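Local coordinates for protein BA_2500 (Bacillus anthracis, PDB 4GUC) that is of unknown function but belongs to the DUF5065 family of the E-set clan, which suggests an immunoglobulin-like beta-sandwich fold, at residues A[11-20]-A[101-112]. Sequence-based numbering, arbitrary orientation. Where two conformers were deposited one is given.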
ATOM      1  N   TRP A  11      -1.366 -10.582   5.245  1.00 13.17           N
ATOM      2  CA  TRP A  11      -2.467  -9.641   5.482  1.00 13.19           C
ATOM      3  C   TRP A  11      -3.816 -10.232   5.085  1.00 13.38           C
ATOM      4  O   TRP A  11      -3.914 -11.109   4.236  1.00 14.37           O
ATOM      5  CB  TRP A  11      -2.108  -8.276   4.929  1.00 11.83           C
ATOM      6  CG  TRP A  11      -1.079  -7.576   5.784  1.00 12.79           C
ATOM      7  CD1 TRP A  11      -0.244  -8.114   6.734  1.00 13.24           C
ATOM      8  CD2 TRP A  11      -0.645  -6.228   5.595  1.00 10.30           C
ATOM      9  NE1 TRP A  11       0.613  -7.146   7.217  1.00 12.07           N
ATOM     10  CE2 TRP A  11       0.388  -5.977   6.533  1.00 12.06           C
ATOM     11  CE3 TRP A  11      -1.083  -5.181   4.786  1.00 10.96           C
ATOM     12  CZ2 TRP A  11       1.005  -4.720   6.640  1.00 12.01           C
ATOM     13  CZ3 TRP A  11      -0.447  -3.962   4.883  1.00 10.08           C
ATOM     14  CH2 TRP A  11       0.567  -3.747   5.799  1.00 11.30           C
ATOM     15  N   ARG A  12      -4.871  -9.711   5.684  0.50 12.96           N
ATOM     16  CA  ARG A  12      -6.192 -10.268   5.461  0.50 13.55           C
ATOM     17  C   ARG A  12      -6.751 -10.235   4.032  0.50 14.33           C
ATOM     18  O   ARG A  12      -7.276 -11.246   3.566  0.50 15.98           O
ATOM     19  CB  ARG A  12      -7.182  -9.629   6.436  0.50 13.26           C
ATOM     20  CG  ARG A  12      -8.513 -10.382   6.495  0.50 14.93           C
ATOM     21  CD  ARG A  12      -9.450  -9.819   7.554  0.50 18.99           C
ATOM     22  NE  ARG A  12      -8.839  -9.827   8.879  0.50 21.07           N
ATOM     23  CZ  ARG A  12      -8.884 -10.846   9.737  0.50 21.26           C
ATOM     24  NH1 ARG A  12      -9.521 -11.964   9.430  0.50 24.75           N
ATOM     25  NH2 ARG A  12      -8.299 -10.736  10.916  0.50 22.59           N
ATOM     26  N   TRP A  13      -6.628  -9.107   3.343  1.00 14.72           N
ATOM     27  CA  TRP A  13      -7.171  -8.963   1.989  1.00 13.73           C
ATOM     28  C   TRP A  13      -6.089  -9.056   0.923  1.00 13.32           C
ATOM     29  O   TRP A  13      -5.244  -8.164   0.799  1.00 17.15           O
ATOM     30  CB  TRP A  13      -7.898  -7.625   1.898  1.00 15.05           C
ATOM     31  CG  TRP A  13      -8.853  -7.403   3.020  1.00 14.23           C
ATOM     32  CD1 TRP A  13      -8.773  -6.436   3.984  1.00 16.47           C
ATOM     33  CD2 TRP A  13      -9.975  -8.222   3.363  1.00 16.48           C
ATOM     34  NE1 TRP A  13      -9.818  -6.566   4.866  1.00 16.11           N
ATOM     35  CE2 TRP A  13     -10.565  -7.660   4.508  1.00 17.69           C
ATOM     36  CE3 TRP A  13     -10.562  -9.359   2.789  1.00 15.98           C
ATOM     37  CZ2 TRP A  13     -11.708  -8.209   5.102  1.00 20.09           C
ATOM     38  CZ3 TRP A  13     -11.705  -9.903   3.374  1.00 18.93           C
ATOM     39  CH2 TRP A  13     -12.262  -9.330   4.524  1.00 20.49           C
ATOM     40  N   GLN A  14      -6.153 -10.095   0.097  0.50 14.20           N
ATOM     41  CA  GLN A  14      -5.151 -10.288  -0.954  0.50 13.95           C
ATOM     42  C   GLN A  14      -5.782 -10.248  -2.333  0.50 12.43           C
ATOM     43  O   GLN A  14      -5.204 -10.712  -3.305  0.50 11.49           O
ATOM     44  CB  GLN A  14      -4.458 -11.634  -0.778  0.50 14.74           C
ATOM     45  CG  GLN A  14      -3.849 -11.877   0.594  0.50 18.76           C
ATOM     46  CD  GLN A  14      -2.656 -11.055   0.866  0.50 19.68           C
ATOM     47  OE1 GLN A  14      -1.918 -10.678  -0.040  0.50 23.82           O
ATOM     48  NE2 GLN A  14      -2.415 -10.799   2.137  0.50 18.10           N
ATOM     49  N   ASN A  15      -7.007  -9.750  -2.386  1.00 12.90           N
ATOM     50  CA  ASN A  15      -7.738  -9.585  -3.617  1.00 12.13           C
ATOM     51  C   ASN A  15      -8.256  -8.143  -3.619  1.00 11.88           C
ATOM     52  O   ASN A  15      -8.812  -7.705  -2.609  1.00 11.91           O
ATOM     53  CB  ASN A  15      -8.862 -10.633  -3.612  1.00 14.86           C
ATOM     54  CG  ASN A  15      -9.772 -10.492  -4.727  1.00 16.45           C
ATOM     55  OD1 ASN A  15     -10.678  -9.646  -4.662  1.00 20.03           O
ATOM     56  ND2 ASN A  15      -9.670 -11.384  -5.702  1.00 20.19           N
ATOM     57  N   TYR A  16      -8.108  -7.438  -4.750  1.00 10.38           N
ATOM     58  CA  TYR A  16      -8.508  -6.029  -4.820  1.00 10.84           C
ATOM     59  C   TYR A  16     -10.002  -5.844  -4.549  1.00 10.82           C
ATOM     60  O   TYR A  16     -10.386  -4.922  -3.840  1.00 10.70           O
ATOM     61  CB  TYR A  16      -8.047  -5.315  -6.086  1.00 11.75           C
ATOM     62  CG  TYR A  16      -8.235  -3.826  -5.986  1.00 11.44           C
ATOM     63  CD1 TYR A  16      -7.245  -3.023  -5.411  1.00 12.03           C
ATOM     64  CD2 TYR A  16      -9.395  -3.212  -6.416  1.00 11.23           C
ATOM     65  CE1 TYR A  16      -7.408  -1.662  -5.282  1.00 12.18           C
ATOM     66  CE2 TYR A  16      -9.558  -1.867  -6.294  1.00 12.81           C
ATOM     67  CZ  TYR A  16      -8.578  -1.075  -5.730  1.00 11.55           C
ATOM     68  OH  TYR A  16      -8.759   0.303  -5.600  1.00 13.12           O
ATOM     69  N   PHE A  17     -10.865  -6.683  -5.117  1.00 10.91           N
ATOM     70  CA  PHE A  17     -12.291  -6.553  -4.864  1.00 10.40           C
ATOM     71  C   PHE A  17     -12.562  -6.596  -3.347  1.00 11.92           C
ATOM     72  O   PHE A  17     -13.293  -5.761  -2.803  1.00 11.78           O
ATOM     73  CB  PHE A  17     -13.101  -7.650  -5.560  1.00 12.14           C
ATOM     74  CG  PHE A  17     -14.581  -7.537  -5.334  1.00 12.59           C
ATOM     75  CD1 PHE A  17     -15.398  -6.880  -6.229  1.00 14.39           C
ATOM     76  CD2 PHE A  17     -15.172  -8.074  -4.192  1.00 15.07           C
ATOM     77  CE1 PHE A  17     -16.772  -6.778  -6.002  1.00 14.82           C
ATOM     78  CE2 PHE A  17     -16.528  -7.965  -3.964  1.00 14.63           C
ATOM     79  CZ  PHE A  17     -17.315  -7.298  -4.870  1.00 15.32           C
ATOM     80  N   LEU A  18     -11.962  -7.564  -2.644  1.00 11.04           N
ATOM     81  CA  LEU A  18     -12.201  -7.685  -1.212  1.00 12.83           C
ATOM     82  C   LEU A  18     -11.626  -6.520  -0.440  1.00 12.58           C
ATOM     83  O   LEU A  18     -12.277  -6.008   0.492  1.00 13.41           O
ATOM     84  CB  LEU A  18     -11.734  -9.042  -0.699  1.00 13.15           C
ATOM     85  CG  LEU A  18     -12.583 -10.261  -1.143  1.00 15.29           C
ATOM     86  CD1 LEU A  18     -11.924 -11.556  -0.630  1.00 17.28           C
ATOM     87  CD2 LEU A  18     -14.007 -10.157  -0.654  1.00 17.30           C
ATOM     88  N   LEU A  19     -10.459  -6.067  -0.839  1.00 11.87           N
ATOM     89  CA  LEU A  19      -9.823  -4.902  -0.187  1.00 11.69           C
ATOM     90  C   LEU A  19     -10.736  -3.685  -0.329  1.00 12.84           C
ATOM     91  O   LEU A  19     -11.071  -3.003   0.650  1.00 12.86           O
ATOM     92  CB  LEU A  19      -8.459  -4.620  -0.844  1.00 11.42           C
ATOM     93  CG  LEU A  19      -7.692  -3.422  -0.271  1.00 11.31           C
ATOM     94  CD1 LEU A  19      -7.192  -3.762   1.157  1.00 11.42           C
ATOM     95  CD2 LEU A  19      -6.581  -2.966  -1.194  1.00 12.61           C
ATOM     96  N   HIS A  20     -11.189  -3.448  -1.548  1.00 12.19           N
ATOM     97  CA  HIS A  20     -12.025  -2.302  -1.842  1.00 12.51           C
ATOM     98  C   HIS A  20     -13.376  -2.381  -1.176  1.00 12.65           C
ATOM     99  O   HIS A  20     -14.018  -1.343  -0.986  1.00 13.98           O
ATOM    100  CB  HIS A  20     -12.068  -2.191  -3.380  1.00 13.15           C
ATOM    101  CG  HIS A  20     -12.846  -1.059  -3.947  1.00 13.69           C
ATOM    102  ND1 HIS A  20     -12.564   0.253  -3.658  1.00 14.88           N
ATOM    103  CD2 HIS A  20     -13.744  -1.041  -4.960  1.00 15.13           C
ATOM    104  CE1 HIS A  20     -13.336   1.035  -4.387  1.00 17.38           C
ATOM    105  NE2 HIS A  20     -14.053   0.277  -5.198  1.00 16.56           N
ATOM    106  N   VAL A 101      -1.337  -0.676  -5.411  1.00  9.50           N
ATOM    107  CA  VAL A 101      -2.163  -0.120  -4.339  1.00  9.77           C
ATOM    108  C   VAL A 101      -1.371  -0.104  -3.063  1.00  9.28           C
ATOM    109  O   VAL A 101      -0.568  -1.007  -2.817  1.00 10.14           O
ATOM    110  CB  VAL A 101      -3.514  -0.881  -4.121  1.00 10.68           C
ATOM    111  CG1 VAL A 101      -3.306  -2.332  -3.766  1.00 11.06           C
ATOM    112  CG2 VAL A 101      -4.405  -0.168  -3.074  1.00 11.67           C
ATOM    113  N   ALA A 102      -1.531   0.961  -2.267  1.00  9.90           N
ATOM    114  CA  ALA A 102      -0.869   1.085  -0.978  1.00 10.90           C
ATOM    115  C   ALA A 102      -1.892   0.741   0.101  1.00 10.39           C
ATOM    116  O   ALA A 102      -3.016   1.274   0.115  1.00 10.94           O
ATOM    117  CB  ALA A 102      -0.295   2.485  -0.753  1.00 11.25           C
ATOM    118  N   VAL A 103      -1.491  -0.145   1.012  1.00  9.97           N
ATOM    119  CA  VAL A 103      -2.336  -0.613   2.094  1.00  9.04           C
ATOM    120  C   VAL A 103      -1.625  -0.434   3.422  1.00 10.76           C
ATOM    121  O   VAL A 103      -0.431  -0.722   3.516  1.00 10.73           O
ATOM    122  CB  VAL A 103      -2.668  -2.136   1.914  1.00 10.09           C
ATOM    123  CG1 VAL A 103      -3.512  -2.691   3.043  1.00 11.20           C
ATOM    124  CG2 VAL A 103      -3.346  -2.365   0.557  1.00 10.25           C
HETATM  125  N   MSE A 104      -2.339   0.046   4.439  1.00  9.22           N
HETATM  126  CA  MSE A 104      -1.805   0.189   5.769  1.00  9.53           C
HETATM  127  C   MSE A 104      -2.514  -0.725   6.742  1.00 10.21           C
HETATM  128  O   MSE A 104      -3.761  -0.800   6.739  1.00 10.87           O
HETATM  129  CB  MSE A 104      -1.913   1.627   6.281  1.00 10.61           C
HETATM  130  CG  MSE A 104      -1.249   1.831   7.667  1.00  9.81           C
HETATM  131 SE   MSE A 104      -1.234   3.607   8.376  1.00 14.19          SE
HETATM  132  CE  MSE A 104      -3.102   3.786   8.724  1.00 13.72           C
ATOM    133  N   LYS A 105      -1.739  -1.468   7.528  1.00 10.18           N
ATOM    134  CA  LYS A 105      -2.276  -2.308   8.591  1.00  9.88           C
ATOM    135  C   LYS A 105      -2.001  -1.516   9.885  1.00 10.44           C
ATOM    136  O   LYS A 105      -0.860  -1.084  10.133  1.00 12.85           O
ATOM    137  CB  LYS A 105      -1.612  -3.657   8.655  1.00 10.42           C
ATOM    138  CG  LYS A 105      -2.185  -4.556   9.808  1.00 13.01           C
ATOM    139  CD  LYS A 105      -1.558  -5.902   9.782  1.00 12.74           C
ATOM    140  CE  LYS A 105      -2.066  -6.832  10.875  1.00 19.15           C
ATOM    141  NZ  LYS A 105      -1.694  -6.373  12.245  1.00 19.62           N
ATOM    142  N   LEU A 106      -3.033  -1.337  10.709  1.00 11.29           N
ATOM    143  CA  LEU A 106      -2.900  -0.593  11.979  1.00 11.48           C
ATOM    144  C   LEU A 106      -3.701  -1.411  12.961  1.00 13.15           C
ATOM    145  O   LEU A 106      -4.931  -1.386  12.965  1.00 12.63           O
ATOM    146  CB  LEU A 106      -3.447   0.811  11.855  1.00 12.05           C
ATOM    147  CG  LEU A 106      -3.239   1.740  13.031  1.00 12.38           C
ATOM    148  CD1 LEU A 106      -1.745   2.025  13.250  1.00 12.75           C
ATOM    149  CD2 LEU A 106      -4.026   3.039  12.816  1.00 14.97           C
ATOM    150  N   GLY A 107      -3.010  -2.157  13.801  1.00 14.13           N
ATOM    151  CA  GLY A 107      -3.735  -3.055  14.716  1.00 14.66           C
ATOM    152  C   GLY A 107      -4.441  -4.111  13.874  1.00 14.34           C
ATOM    153  O   GLY A 107      -3.864  -4.663  12.953  1.00 16.55           O
ATOM    154  N   GLU A 108      -5.721  -4.355  14.148  1.00 19.86           N
ATOM    155  CA  GLU A 108      -6.489  -5.348  13.401  1.00 20.68           C
ATOM    156  C   GLU A 108      -7.209  -4.732  12.198  1.00 19.64           C
ATOM    157  O   GLU A 108      -7.927  -5.441  11.482  1.00 20.78           O
ATOM    158  CB  GLU A 108      -7.582  -5.930  14.313  1.00 23.36           C
ATOM    159  CG  GLU A 108      -7.122  -6.619  15.572  1.00 29.23           C
ATOM    160  CD  GLU A 108      -6.446  -7.955  15.320  1.00 38.02           C
ATOM    161  OE1 GLU A 108      -6.289  -8.327  14.129  1.00 41.72           O
ATOM    162  OE2 GLU A 108      -6.113  -8.652  16.317  1.00 45.00           O
ATOM    163  N   ASN A 109      -7.011  -3.436  11.944  1.00 16.23           N
ATOM    164  CA  ASN A 109      -7.710  -2.744  10.868  1.00 14.78           C
ATOM    165  C   ASN A 109      -6.840  -2.447   9.664  1.00 13.37           C
ATOM    166  O   ASN A 109      -5.620  -2.316   9.764  1.00 12.62           O
ATOM    167  CB  ASN A 109      -8.287  -1.440  11.441  1.00 16.95           C
ATOM    168  CG  ASN A 109      -9.303  -1.689  12.566  1.00 20.51           C
ATOM    169  OD1 ASN A 109     -10.083  -2.649  12.526  1.00 25.27           O
ATOM    170  ND2 ASN A 109      -9.264  -0.849  13.587  1.00 23.68           N
ATOM    171  N   TYR A 110      -7.489  -2.298   8.521  1.00 11.58           N
ATOM    172  CA  TYR A 110      -6.818  -2.026   7.269  1.00 11.51           C
ATOM    173  C   TYR A 110      -7.363  -0.789   6.578  1.00 11.94           C
ATOM    174  O   TYR A 110      -8.566  -0.534   6.617  1.00 13.73           O
ATOM    175  CB  TYR A 110      -6.924  -3.207   6.319  1.00 12.13           C
ATOM    176  CG  TYR A 110      -6.187  -4.435   6.814  1.00 12.48           C
ATOM    177  CD1 TYR A 110      -4.862  -4.645   6.503  1.00 11.96           C
ATOM    178  CD2 TYR A 110      -6.823  -5.385   7.581  1.00 12.44           C
ATOM    179  CE1 TYR A 110      -4.204  -5.781   6.928  1.00 12.98           C
ATOM    180  CE2 TYR A 110      -6.168  -6.493   8.037  1.00 13.51           C
ATOM    181  CZ  TYR A 110      -4.835  -6.676   7.710  1.00 12.39           C
ATOM    182  OH  TYR A 110      -4.161  -7.820   8.116  1.00 16.21           O
ATOM    183  N   TYR A 111      -6.451  -0.077   5.927  1.00 11.00           N
ATOM    184  CA  TYR A 111      -6.697   1.163   5.185  1.00 11.29           C
ATOM    185  C   TYR A 111      -6.036   1.119   3.830  1.00 10.91           C
ATOM    186  O   TYR A 111      -5.057   0.363   3.666  1.00 11.33           O
ATOM    187  CB  TYR A 111      -6.123   2.343   5.979  1.00 12.35           C
ATOM    188  CG  TYR A 111      -6.689   2.399   7.382  1.00 13.69           C
ATOM    189  CD1 TYR A 111      -7.826   3.127   7.654  1.00 17.94           C
ATOM    190  CD2 TYR A 111      -6.109   1.675   8.425  1.00 15.25           C
ATOM    191  CE1 TYR A 111      -8.396   3.136   8.954  1.00 19.55           C
ATOM    192  CE2 TYR A 111      -6.654   1.679   9.703  1.00 17.73           C
ATOM    193  CZ  TYR A 111      -7.776   2.414   9.962  1.00 19.66           C
ATOM    194  OH  TYR A 111      -8.298   2.412  11.256  1.00 25.41           O
ATOM    195  N   TYR A 112      -6.555   1.827   2.831  1.00  9.81           N
ATOM    196  CA  TYR A 112      -5.917   1.801   1.516  1.00 10.39           C
ATOM    197  C   TYR A 112      -6.127   3.130   0.824  1.00 11.35           C
ATOM    198  O   TYR A 112      -6.965   3.921   1.254  1.00 11.91           O
ATOM    199  CB  TYR A 112      -6.413   0.610   0.688  1.00 10.73           C
ATOM    200  CG  TYR A 112      -7.794   0.744   0.122  1.00 10.44           C
ATOM    201  CD1 TYR A 112      -8.044   0.634  -1.261  1.00 11.52           C
ATOM    202  CD2 TYR A 112      -8.884   1.012   0.946  1.00 13.71           C
ATOM    203  CE1 TYR A 112      -9.333   0.797  -1.777  1.00 11.69           C
ATOM    204  CE2 TYR A 112     -10.149   1.153   0.432  1.00 14.92           C
ATOM    205  CZ  TYR A 112     -10.372   1.074  -0.927  1.00 12.13           C
ATOM    206  OH  TYR A 112     -11.664   1.230  -1.379  1.00 15.69           O
TER
HETATM  207  O   HOH W   1      -6.701  -8.380  11.627  0.50 21.41           O
HETATM  208  O   HOH W   2      -9.543  -6.984   9.769  0.50 22.54           O
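Y110, on the second strand of the hairpin 101-112, reaches an aromatic cluster with W11 and W13. W13 turns the edge of its indole toward the Y110 face in an offset edge-to-face pair, planes at 70°, while W11 CG lies at the edge of the Y110 ring, 3.8 Å from Y110 CE1, the two ring planes being oblique to each other. K105 CB lies over the W11 six-membered ring, 3.6 Å from its centroid, a CH-pi contact, and V103 O sits at the indole edge, 3.5 Å from W11 CZ3. Two hydrogen bonds cross directly. The backbone N of R12 donates to Y110 OH (3.2 Å, 158°), tying the phenol oxygen to the loop that leads into the helix; H20 ND1 and Y112 OH share a short bond of 2.6 Å in which either may donate. Y112 holds CG between its backbone N and carbonyl carbon (chi1 75°), which swings the ring toward the helix so that its hydroxyl meets the imidazole edge. In the conformer described, R12 NH2 and E108 OE1 lie 4.5 Å apart, beyond a salt bridge; one water links R12 NH2 to E108 O and OE1, another R12 NE, weakly, to E108 O. Apolar contacts fill the middle: L19 CD2 packs on V103 CG2 at 3.7 Å and also touches V101 CG2 and Y112 CD1, while the Y16 ring edge abuts V101 CG2. N15 OD1 caps helix 16-22, accepting from L18 N. That helix and its preceding loop cover the hairpin face bearing V101, V103, K105, Y110 and Y112; beyond strand 98-106, strand 53-59 continues the platform, with Y57 against W11 and V103, and Y16 OH bonds S115 N.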